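Local coordinates for protein IroE-like serine hydrolase (PDB 3GFF) that probably hydrolyses ester bonds, as a serine hydrolase of the esterase D family built on an alpha/beta-hydrolase fold, at residues A[177-180]-A[181-185]; A[216-219]-A[220-223]; A[243-247]-A[248-252]; A[254-257]-A[258-262]. All coordinates share one frame; numbering follows the deposited sequence.

From the N terminus, the four contacts follow one another in series; each is a local turn of chain, so none nests in or crosses another and none closes a long loop. Interaction 1 lies in the N-terminal part of helix 178-189. Interaction 2 lies on helix 215-230 and packs against interaction 1, F223 and L219 meeting L183 and L180. Interaction 3 turns the chain from strand 235-241 into helix 250-263 and touches interaction 2 where the rings of H216 and H247 meet near the probable catalytic site. Interaction 4 continues along helix 250-263. Interactions 3 and 4 also join at the subunit interface, E245 of one subunit bonding Y256 of the other.

Interaction 1: residues A[177-180]-A[181-185]; sequences PHYL and TLLEE
The phenol of Y179 and the isobutyl group of L183 form the tight part of this helical turn. L183 CG sits 3.9 Å from Y179 CE2, and L183 CD2 approaches Y179 OH; the leucine crosses the ring obliquely near its CE2 and hydroxyl end. Y179 reaches there because its CG is anti to the backbone N (chi1 179°). Its hydroxyl is bonded to E153, which ties the far end of the ring to helix 146-156. L180 packs on L219 and F223 of helix 215-230, and the extended E184 chain crosses it, with E184 CG 3.3 Å from L180 O and E184 N bonded to that same oxygen at 3.0 Å.

The other side is looser. H178, exposed to solvent, offers one ring face to L182 CD1, which stands off toward the rim, and the nearest side-chain approach is H178 NE2 to L182 CD2 at 3.9 Å. The backbone bond from L182 N to H178 O is weak. P177, which follows a cis peptide bond and is also exposed, contributes its carbonyl: P177 O accepts from T181 N at 3.0 Å and from T181 OG1 at 3.0 Å, the hydroxyl arriving from above the carbonyl plane. This double grip secures the beginning of the turn.

A threonine hydroxyl hydrogen-bonded to the carbonyl four residues earlier is a familiar helical feature; here it lies in the N-terminal part of helix 178-189, the crossover helix of the beta-alpha-beta unit formed with strands 164-168 and 195-201.

Interaction 2: residues A[216-219]-A[220-223]; sequences HKDL and NLAF
N220 reaches back over one helical turn to H216 with its side chain as well as its backbone. The amide donates through ND2 to H216 O at 3.1 Å in a nearly straight bond (174°); the oxygen lies in the plane of the N220 amide, whereas the donor stands above the carbonyl plane of H216. A weak bond from N220 N reaches the same oxygen. ND2 also passes 3.7 Å from H216 CE1, the amide steeply inclined to the imidazole (79°), and gives a further hydrogen bond to T170 O, so this buried nitrogen has two acceptors that fix the turn of the amide.

L219 contributes mainly through its backbone, its carbonyl accepting from F223 N at 3.3 Å in a bent bond and touching F223 CB. Its side chain points elsewhere, onto L172 and W173 of the loop before helix 178-189.

L221 lies across K217: its CD1 is 3.8 Å from K217 CG, and its N is bonded to K217 O at 3.0 Å. Beyond that contact the lysine bends at chi3 (77°) and carries NZ to N203 and Y241.

The first turns of helix 215-230 thus hold H216 beside the probable Ser-His-Asp triad: H216 NE2 is bonded to D169, and its ring meets that of H247 at about a right angle, at the edge of the likely serine-hydrolase active site.

Interaction 3: residues A[243-247]-A[248-252]; sequences PEETH and QSVSH
S249 folds back on E245 and T246 and can be followed outward from its CB. That carbon meets T246 OG1 and E245 OE1, each at 3.3 Å. Its hydroxyl is held between the backbone N and the carbonyl carbon (chi1 82°), from where OG accepts from T246 N at 3.0 Å in an almost straight bond (168°). S249 OG also donates to E245 OE1; the modelled 2.4 Å is very short, so the exact length is doubtful. In return S249 N donates to T246 OG1 at 2.9 Å. This reciprocal pairing is the hydrogen-bond pattern of a capping box, and V250 N adds a bond to T246 O at 3.1 Å. The other carboxylate oxygen, E245 OE2, takes a hydrogen bond with Y256 OH of the second subunit.

Within the turn sits H247, probably the histidine of a catalytic triad: its ND1 is bonded to D169 and its NE2 to S145. The segment thus leads from strand 235-241, outermost in the sheet of this chain, into helix 250-263, with Q248 and S251 resting on helix 51-65 and strand 138-144, and H252 meeting its counterpart in the second subunit.

Interaction 4: residues A[254-257]-A[258-262]; sequences GLYD and GIRHL
R260 lays its aliphatic part over a face of the Y256 ring, one helical turn back, in a CH-pi contact. R260 CD stands 3.8 Å from the ring centroid, 28° off the normal, and comes nearest at Y256 CE1, 3.3 Å away. A bend at chi3 (56°) then lets the guanidinium run on in the direction of the phenol, the two planes only 22° apart and Y256 OH, which is held by E245 of the second subunit, over the guanidinium face.

The charged groups of D257 and R260 are not in contact: D257 OD1 is 5.2 Å from R260 NE. A water joins them, donating to D257 OD1 at 2.7 Å and accepting from R260 NE at 3.2 Å in the plane of the guanidinium. D257 OD2 is bonded to Y242 and R260 NH1 to Q72, so both charged groups have further partners.

Backbone bonds carry the helix: I259 N to L255 O at 2.8 Å is nearly straight, G258 N to G254 O is more bent, and R260 N to Y256 O is weak.

Apolar contact is slight, L255 CD1 lying 4.3 Å from I259 CB. L255 packs on strands 138-144 and 164-168, and I259 on helix 51-65. Y256 packs on L61 of that helix and on I253 of the second subunit, while R260 NH2 bonds to E244 O of the second subunit, so this part of helix 250-263 lies between the central sheet and the dimer interface.

Interaction 1: residues A[177-180]-A[181-185]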
loop_
_atom_site.group_PDB
_atom_site.type_symbol
_atom_site.label_atom_id
_atom_site.label_comp_id
_atom_site.label_asym_id
_atom_site.label_seq_id
_atom_site.Cartn_x
_atom_site.Cartn_y
_atom_site.Cartn_z
ATOM N N PRO A 177 23.242 23.093 -8.510
ATOM C CA PRO A 177 23.780 22.561 -7.242
ATOM C C PRO A 177 23.585 23.397 -5.968
ATOM O O PRO A 177 23.899 22.922 -4.885
ATOM C CB PRO A 177 25.289 22.461 -7.547
ATOM C CG PRO A 177 25.551 23.589 -8.457
ATOM C CD PRO A 177 24.292 23.777 -9.289
ATOM N N HIS A 178 23.115 24.631 -6.116
ATOM C CA HIS A 178 22.952 25.569 -5.023
ATOM C C HIS A 178 22.198 25.066 -3.794
ATOM O O HIS A 178 22.746 25.145 -2.683
ATOM C CB HIS A 178 22.300 26.867 -5.519
ATOM C CG HIS A 178 22.068 27.889 -4.444
ATOM N ND1 HIS A 178 23.069 28.712 -3.963
ATOM C CD2 HIS A 178 20.941 28.249 -3.789
ATOM C CE1 HIS A 178 22.569 29.512 -3.035
ATOM N NE2 HIS A 178 21.280 29.247 -2.905
ATOM N N TYR A 179 20.954 24.612 -3.941
ATOM C CA TYR A 179 20.231 24.190 -2.746
ATOM C C TYR A 179 20.883 22.977 -2.091
ATOM O O TYR A 179 21.067 22.924 -0.884
ATOM C CB TYR A 179 18.711 23.985 -2.962
ATOM C CG TYR A 179 18.047 23.528 -1.682
ATOM C CD1 TYR A 179 18.044 24.355 -0.567
ATOM C CD2 TYR A 179 17.494 22.240 -1.560
ATOM C CE1 TYR A 179 17.521 23.948 0.602
ATOM C CE2 TYR A 179 16.933 21.828 -0.372
ATOM C CZ TYR A 179 16.959 22.688 0.704
ATOM O OH TYR A 179 16.425 22.310 1.899
ATOM N N LEU A 180 21.240 22.009 -2.903
ATOM C CA LEU A 180 21.849 20.789 -2.424
ATOM C C LEU A 180 23.107 21.085 -1.587
ATOM O O LEU A 180 23.333 20.415 -0.606
ATOM C CB LEU A 180 22.171 19.898 -3.627
ATOM C CG LEU A 180 22.868 18.569 -3.365
ATOM C CD1 LEU A 180 22.004 17.677 -2.447
ATOM C CD2 LEU A 180 23.161 17.890 -4.699
ATOM N N THR A 181 23.922 22.068 -1.991
ATOM C CA THR A 181 25.119 22.449 -1.246
ATOM C C THR A 181 24.728 22.960 0.122
ATOM O O THR A 181 25.410 22.663 1.097
ATOM C CB THR A 181 25.938 23.563 -1.965
ATOM O OG1 THR A 181 26.418 23.069 -3.213
ATOM C CG2 THR A 181 27.112 23.989 -1.135
ATOM N N LEU A 182 23.656 23.755 0.199
ATOM C CA LEU A 182 23.158 24.250 1.498
ATOM C C LEU A 182 22.792 23.099 2.416
ATOM O O LEU A 182 23.069 23.147 3.614
ATOM C CB LEU A 182 21.941 25.155 1.319
ATOM C CG LEU A 182 22.226 26.616 1.004
ATOM C CD1 LEU A 182 23.463 26.795 0.147
ATOM C CD2 LEU A 182 20.981 27.248 0.401
ATOM N N LEU A 183 22.184 22.061 1.848
ATOM C CA LEU A 183 21.834 20.859 2.625
ATOM C C LEU A 183 23.057 20.112 3.131
ATOM O O LEU A 183 23.105 19.708 4.298
ATOM C CB LEU A 183 20.991 19.871 1.820
ATOM C CG LEU A 183 19.494 19.890 1.876
ATOM C CD1 LEU A 183 19.033 18.636 1.137
ATOM C CD2 LEU A 183 19.011 19.871 3.309
ATOM N N GLU A 184 24.016 19.898 2.232
ATOM C CA GLU A 184 25.255 19.236 2.572
ATOM C C GLU A 184 25.980 19.989 3.706
ATOM O O GLU A 184 26.545 19.369 4.589
ATOM C CB GLU A 184 26.156 19.171 1.338
ATOM C CG GLU A 184 25.684 18.200 0.253
ATOM C CD GLU A 184 26.496 18.321 -1.024
ATOM O OE1 GLU A 184 27.195 19.337 -1.204
ATOM O OE2 GLU A 184 26.418 17.424 -1.865
ATOM N N GLU A 185 25.992 21.321 3.636
ATOM C CA GLU A 185 26.593 22.155 4.666
ATOM C C GLU A 185 25.946 21.863 6.028
ATOM O O GLU A 185 26.627 21.770 7.043
ATOM C CB GLU A 185 26.450 23.627 4.302
ATOM C CG GLU A 185 27.343 23.993 3.143
ATOM C CD GLU A 185 27.353 25.462 2.746
ATOM O OE1 GLU A 185 26.641 26.315 3.355
ATOM O OE2 GLU A 185 28.128 25.744 1.800
#

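Interaction 2: residues A[216-219]-A[220-223]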
loop_
_atom_site.group_PDB
_atom_site.type_symbol
_atom_site.label_atom_id
_atom_site.label_comp_id
_atom_site.label_asym_id
_atom_site.label_seq_id
_atom_site.Cartn_x
_atom_site.Cartn_y
_atom_site.Cartn_z
ATOM N N HIS A 216 18.223 13.077 -11.432
ATOM C CA HIS A 216 17.411 13.167 -10.213
ATOM C C HIS A 216 17.739 11.996 -9.247
ATOM O O HIS A 216 17.917 12.201 -8.036
ATOM C CB HIS A 216 15.916 13.221 -10.624
ATOM C CG HIS A 216 14.953 12.750 -9.576
ATOM N ND1 HIS A 216 14.730 13.423 -8.390
ATOM C CD2 HIS A 216 14.096 11.697 -9.577
ATOM C CE1 HIS A 216 13.799 12.792 -7.705
ATOM N NE2 HIS A 216 13.426 11.721 -8.383
ATOM N N LYS A 217 17.787 10.777 -9.783
ATOM C CA LYS A 217 18.113 9.599 -8.970
ATOM C C LYS A 217 19.531 9.700 -8.392
ATOM O O LYS A 217 19.742 9.442 -7.202
ATOM C CB LYS A 217 17.994 8.327 -9.788
ATOM C CG LYS A 217 18.501 7.083 -9.050
ATOM C CD LYS A 217 18.336 5.819 -9.813
ATOM C CE LYS A 217 19.335 5.650 -10.887
ATOM N NZ LYS A 217 19.458 4.174 -11.119
ATOM N N ASP A 218 20.487 10.105 -9.219
ATOM C CA ASP A 218 21.882 10.199 -8.780
ATOM C C ASP A 218 22.074 11.211 -7.652
ATOM O O ASP A 218 22.816 10.935 -6.710
ATOM C CB ASP A 218 22.824 10.459 -9.966
ATOM C CG ASP A 218 22.718 9.398 -11.021
ATOM O OD1 ASP A 218 22.321 8.278 -10.657
ATOM O OD2 ASP A 218 23.013 9.668 -12.211
ATOM N N LEU A 219 21.392 12.358 -7.729
ATOM C CA LEU A 219 21.403 13.360 -6.643
ATOM C C LEU A 219 20.947 12.751 -5.339
ATOM O O LEU A 219 21.541 13.036 -4.299
ATOM C CB LEU A 219 20.525 14.587 -6.973
ATOM C CG LEU A 219 21.243 15.825 -7.558
ATOM C CD1 LEU A 219 22.441 15.493 -8.385
ATOM C CD2 LEU A 219 20.317 16.710 -8.305
ATOM N N ASN A 220 19.894 11.932 -5.396
ATOM C CA ASN A 220 19.385 11.242 -4.204
ATOM C C ASN A 220 20.336 10.205 -3.603
ATOM O O ASN A 220 20.531 10.183 -2.391
ATOM C CB ASN A 220 18.014 10.586 -4.453
ATOM C CG ASN A 220 16.852 11.558 -4.247
ATOM O OD1 ASN A 220 16.322 11.646 -3.150
ATOM N ND2 ASN A 220 16.490 12.302 -5.273
ATOM N N LEU A 221 20.871 9.322 -4.456
ATOM C CA LEU A 221 21.770 8.257 -4.031
ATOM C C LEU A 221 23.082 8.766 -3.412
ATOM O O LEU A 221 23.604 8.157 -2.475
ATOM C CB LEU A 221 22.109 7.354 -5.223
ATOM C CG LEU A 221 21.023 6.467 -5.827
ATOM C CD1 LEU A 221 21.550 5.873 -7.162
ATOM C CD2 LEU A 221 20.612 5.365 -4.866
ATOM N N ALA A 222 23.618 9.848 -3.981
ATOM C CA ALA A 222 24.843 10.450 -3.514
ATOM C C ALA A 222 24.662 11.175 -2.192
ATOM O O ALA A 222 25.600 11.219 -1.373
ATOM C CB ALA A 222 25.421 11.427 -4.593
ATOM N N PHE A 223 23.478 11.751 -1.982
ATOM C CA PHE A 223 23.209 12.494 -0.737
ATOM C C PHE A 223 23.020 11.505 0.417
ATOM O O PHE A 223 23.515 11.748 1.530
ATOM C CB PHE A 223 22.023 13.467 -0.916
ATOM C CG PHE A 223 21.746 14.318 0.275
ATOM C CD1 PHE A 223 22.646 15.308 0.666
ATOM C CD2 PHE A 223 20.584 14.164 0.997
ATOM C CE1 PHE A 223 22.411 16.081 1.786
ATOM C CE2 PHE A 223 20.343 14.951 2.114
ATOM C CZ PHE A 223 21.255 15.915 2.494
#

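Interaction 3: residues A[243-247]-A[248-252]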
loop_
_atom_site.group_PDB
_atom_site.type_symbol
_atom_site.label_atom_id
_atom_site.label_comp_id
_atom_site.label_asym_id
_atom_site.label_seq_id
_atom_site.Cartn_x
_atom_site.Cartn_y
_atom_site.Cartn_z
ATOM N N PRO A 243 14.523 -0.040 -7.236
ATOM C CA PRO A 243 14.780 -0.041 -8.688
ATOM C C PRO A 243 13.526 -0.269 -9.551
ATOM O O PRO A 243 13.510 0.130 -10.713
ATOM C CB PRO A 243 15.761 -1.216 -8.866
ATOM C CG PRO A 243 15.475 -2.122 -7.728
ATOM C CD PRO A 243 15.129 -1.210 -6.572
ATOM N N GLU A 244 12.477 -0.873 -8.970
ATOM C CA GLU A 244 11.258 -1.169 -9.726
ATOM C C GLU A 244 10.185 -0.150 -9.469
ATOM O O GLU A 244 9.039 -0.411 -9.696
ATOM C CB GLU A 244 10.758 -2.576 -9.406
ATOM C CG GLU A 244 11.839 -3.671 -9.512
ATOM C CD GLU A 244 12.518 -3.718 -10.868
ATOM O OE1 GLU A 244 11.840 -3.438 -11.881
ATOM O OE2 GLU A 244 13.739 -4.048 -10.931
ATOM N N GLU A 245 10.551 1.013 -8.945
ATOM C CA GLU A 245 9.596 2.066 -8.746
ATOM C C GLU A 245 9.971 3.320 -9.546
ATOM O O GLU A 245 11.151 3.545 -9.939
ATOM C CB GLU A 245 9.475 2.431 -7.250
ATOM C CG GLU A 245 8.994 1.275 -6.312
ATOM C CD GLU A 245 7.555 0.865 -6.516
ATOM O OE1 GLU A 245 6.707 1.691 -6.921
ATOM O OE2 GLU A 245 7.258 -0.304 -6.244
ATOM N N THR A 246 8.935 4.124 -9.786
ATOM C CA THR A 246 9.047 5.382 -10.491
ATOM C C THR A 246 8.931 6.516 -9.475
ATOM O O THR A 246 8.604 6.328 -8.297
ATOM C CB THR A 246 7.929 5.559 -11.511
ATOM O OG1 THR A 246 6.700 5.693 -10.807
ATOM C CG2 THR A 246 7.840 4.386 -12.497
ATOM N N HIS A 247 9.198 7.719 -9.951
ATOM C CA HIS A 247 9.162 8.876 -9.097
ATOM C C HIS A 247 7.779 9.062 -8.459
ATOM O O HIS A 247 7.625 9.342 -7.257
ATOM C CB HIS A 247 9.559 10.093 -9.927
ATOM C CG HIS A 247 9.378 11.377 -9.217
ATOM N ND1 HIS A 247 10.099 11.697 -8.095
ATOM C CD2 HIS A 247 8.576 12.431 -9.474
ATOM C CE1 HIS A 247 9.735 12.898 -7.683
ATOM N NE2 HIS A 247 8.825 13.370 -8.513
ATOM N N GLN A 248 6.760 8.884 -9.267
ATOM C CA GLN A 248 5.408 8.973 -8.743
ATOM C C GLN A 248 4.973 7.718 -7.927
ATOM O O GLN A 248 4.448 7.877 -6.827
ATOM C CB GLN A 248 4.424 9.381 -9.857
ATOM C CG GLN A 248 4.567 10.891 -10.244
ATOM C CD GLN A 248 4.177 11.854 -9.102
ATOM O OE1 GLN A 248 3.294 11.570 -8.296
ATOM N NE2 GLN A 248 4.836 12.998 -9.047
ATOM N N SER A 249 5.238 6.502 -8.415
ATOM C CA SER A 249 4.776 5.269 -7.690
ATOM C C SER A 249 5.442 5.002 -6.331
ATOM O O SER A 249 4.938 4.208 -5.537
ATOM C CB SER A 249 4.960 4.002 -8.529
ATOM O OG SER A 249 6.293 3.501 -8.453
ATOM N N VAL A 250 6.576 5.622 -6.069
ATOM C CA VAL A 250 7.289 5.308 -4.839
ATOM C C VAL A 250 6.678 5.968 -3.594
ATOM O O VAL A 250 7.036 5.595 -2.479
ATOM C CB VAL A 250 8.804 5.623 -4.939
ATOM C CG1 VAL A 250 9.060 7.136 -4.675
ATOM C CG2 VAL A 250 9.593 4.744 -3.949
ATOM N N SER A 251 5.734 6.902 -3.775
ATOM C CA SER A 251 5.100 7.580 -2.642
ATOM C C SER A 251 4.476 6.575 -1.704
ATOM O O SER A 251 4.640 6.661 -0.464
ATOM C CB SER A 251 4.055 8.636 -3.103
ATOM O OG SER A 251 2.954 8.062 -3.819
ATOM N N HIS A 252 3.824 5.577 -2.288
ATOM C CA HIS A 252 3.115 4.567 -1.501
ATOM C C HIS A 252 4.011 3.583 -0.721
ATOM O O HIS A 252 3.875 3.496 0.519
ATOM C CB HIS A 252 2.167 3.798 -2.387
ATOM C CG HIS A 252 1.159 2.980 -1.634
ATOM N ND1 HIS A 252 -0.024 3.512 -1.168
ATOM C CD2 HIS A 252 1.136 1.668 -1.313
ATOM C CE1 HIS A 252 -0.729 2.560 -0.580
ATOM N NE2 HIS A 252 -0.052 1.427 -0.663
#

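Interaction 4: residues A[254-257]-A[258-262]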
loop_
_atom_site.group_PDB
_atom_site.type_symbol
_atom_site.label_atom_id
_atom_site.label_comp_id
_atom_site.label_asym_id
_atom_site.label_seq_id
_atom_site.Cartn_x
_atom_site.Cartn_y
_atom_site.Cartn_z
ATOM N N GLY A 254 7.123 3.784 -0.325
ATOM C CA GLY A 254 8.074 4.619 0.427
ATOM C C GLY A 254 7.538 4.940 1.820
ATOM O O GLY A 254 8.270 4.858 2.803
ATOM N N LEU A 255 6.258 5.305 1.902
ATOM C CA LEU A 255 5.590 5.523 3.191
ATOM C C LEU A 255 5.430 4.159 3.894
ATOM O O LEU A 255 5.677 4.017 5.076
ATOM C CB LEU A 255 4.210 6.163 2.985
ATOM C CG LEU A 255 3.310 6.400 4.230
ATOM C CD1 LEU A 255 3.863 7.490 5.187
ATOM C CD2 LEU A 255 1.839 6.760 3.801
ATOM N N TYR A 256 5.021 3.140 3.150
ATOM C CA TYR A 256 4.878 1.827 3.730
ATOM C C TYR A 256 6.138 1.446 4.524
ATOM O O TYR A 256 6.081 1.146 5.721
ATOM C CB TYR A 256 4.573 0.806 2.654
ATOM C CG TYR A 256 4.233 -0.566 3.199
ATOM C CD1 TYR A 256 5.233 -1.492 3.515
ATOM C CD2 TYR A 256 2.907 -0.947 3.394
ATOM C CE1 TYR A 256 4.906 -2.772 4.025
ATOM C CE2 TYR A 256 2.581 -2.179 3.912
ATOM C CZ TYR A 256 3.574 -3.099 4.236
ATOM O OH TYR A 256 3.209 -4.353 4.727
ATOM N N ASP A 257 7.294 1.525 3.884
ATOM C CA ASP A 257 8.517 1.080 4.529
ATOM C C ASP A 257 9.051 2.093 5.495
ATOM O O ASP A 257 9.704 1.716 6.504
ATOM C CB ASP A 257 9.577 0.794 3.503
ATOM C CG ASP A 257 9.285 -0.405 2.694
ATOM O OD1 ASP A 257 8.649 -1.377 3.221
ATOM O OD2 ASP A 257 9.770 -0.386 1.531
ATOM N N GLY A 258 8.815 3.366 5.181
ATOM C CA GLY A 258 9.291 4.454 6.019
ATOM C C GLY A 258 8.623 4.483 7.373
ATOM O O GLY A 258 9.290 4.586 8.379
ATOM N N ILE A 259 7.302 4.360 7.385
ATOM C CA ILE A 259 6.497 4.453 8.616
ATOM C C ILE A 259 6.632 3.208 9.469
ATOM O O ILE A 259 6.526 3.303 10.690
ATOM C CB ILE A 259 4.980 4.754 8.305
ATOM C CG1 ILE A 259 4.348 5.545 9.457
ATOM C CG2 ILE A 259 4.224 3.494 7.936
ATOM C CD1 ILE A 259 5.020 6.959 9.656
ATOM N N ARG A 260 6.836 2.059 8.814
ATOM C CA ARG A 260 7.081 0.810 9.467
ATOM C C ARG A 260 8.458 0.802 10.148
ATOM O O ARG A 260 8.616 0.267 11.242
ATOM C CB ARG A 260 6.911 -0.393 8.513
ATOM C CG ARG A 260 5.455 -0.820 8.302
ATOM C CD ARG A 260 5.264 -1.860 7.212
ATOM N NE ARG A 260 6.082 -3.064 7.437
ATOM C CZ ARG A 260 5.738 -4.109 8.189
ATOM N NH1 ARG A 260 4.560 -4.169 8.810
ATOM N NH2 ARG A 260 6.590 -5.124 8.330
ATOM N N HIS A 261 9.449 1.347 9.482
ATOM C CA HIS A 261 10.765 1.489 10.060
ATOM C C HIS A 261 10.749 2.469 11.250
ATOM O O HIS A 261 11.334 2.203 12.299
ATOM C CB HIS A 261 11.732 1.994 8.999
ATOM C CG HIS A 261 13.065 2.364 9.549
ATOM N ND1 HIS A 261 13.978 1.415 9.944
ATOM C CD2 HIS A 261 13.631 3.569 9.798
ATOM C CE1 HIS A 261 15.064 2.016 10.398
ATOM N NE2 HIS A 261 14.883 3.318 10.326
ATOM N N LEU A 262 10.046 3.591 11.098
ATOM C CA LEU A 262 9.938 4.559 12.188
ATOM C C LEU A 262 9.342 3.963 13.457
ATOM O O LEU A 262 9.811 4.245 14.552
ATOM C CB LEU A 262 9.076 5.767 11.773
ATOM C CG LEU A 262 8.989 6.874 12.827
ATOM C CD1 LEU A 262 10.372 7.594 12.999
ATOM C CD2 LEU A 262 7.875 7.892 12.438
HETATM O O HOH W 1 8.708 -2.485 5.667
#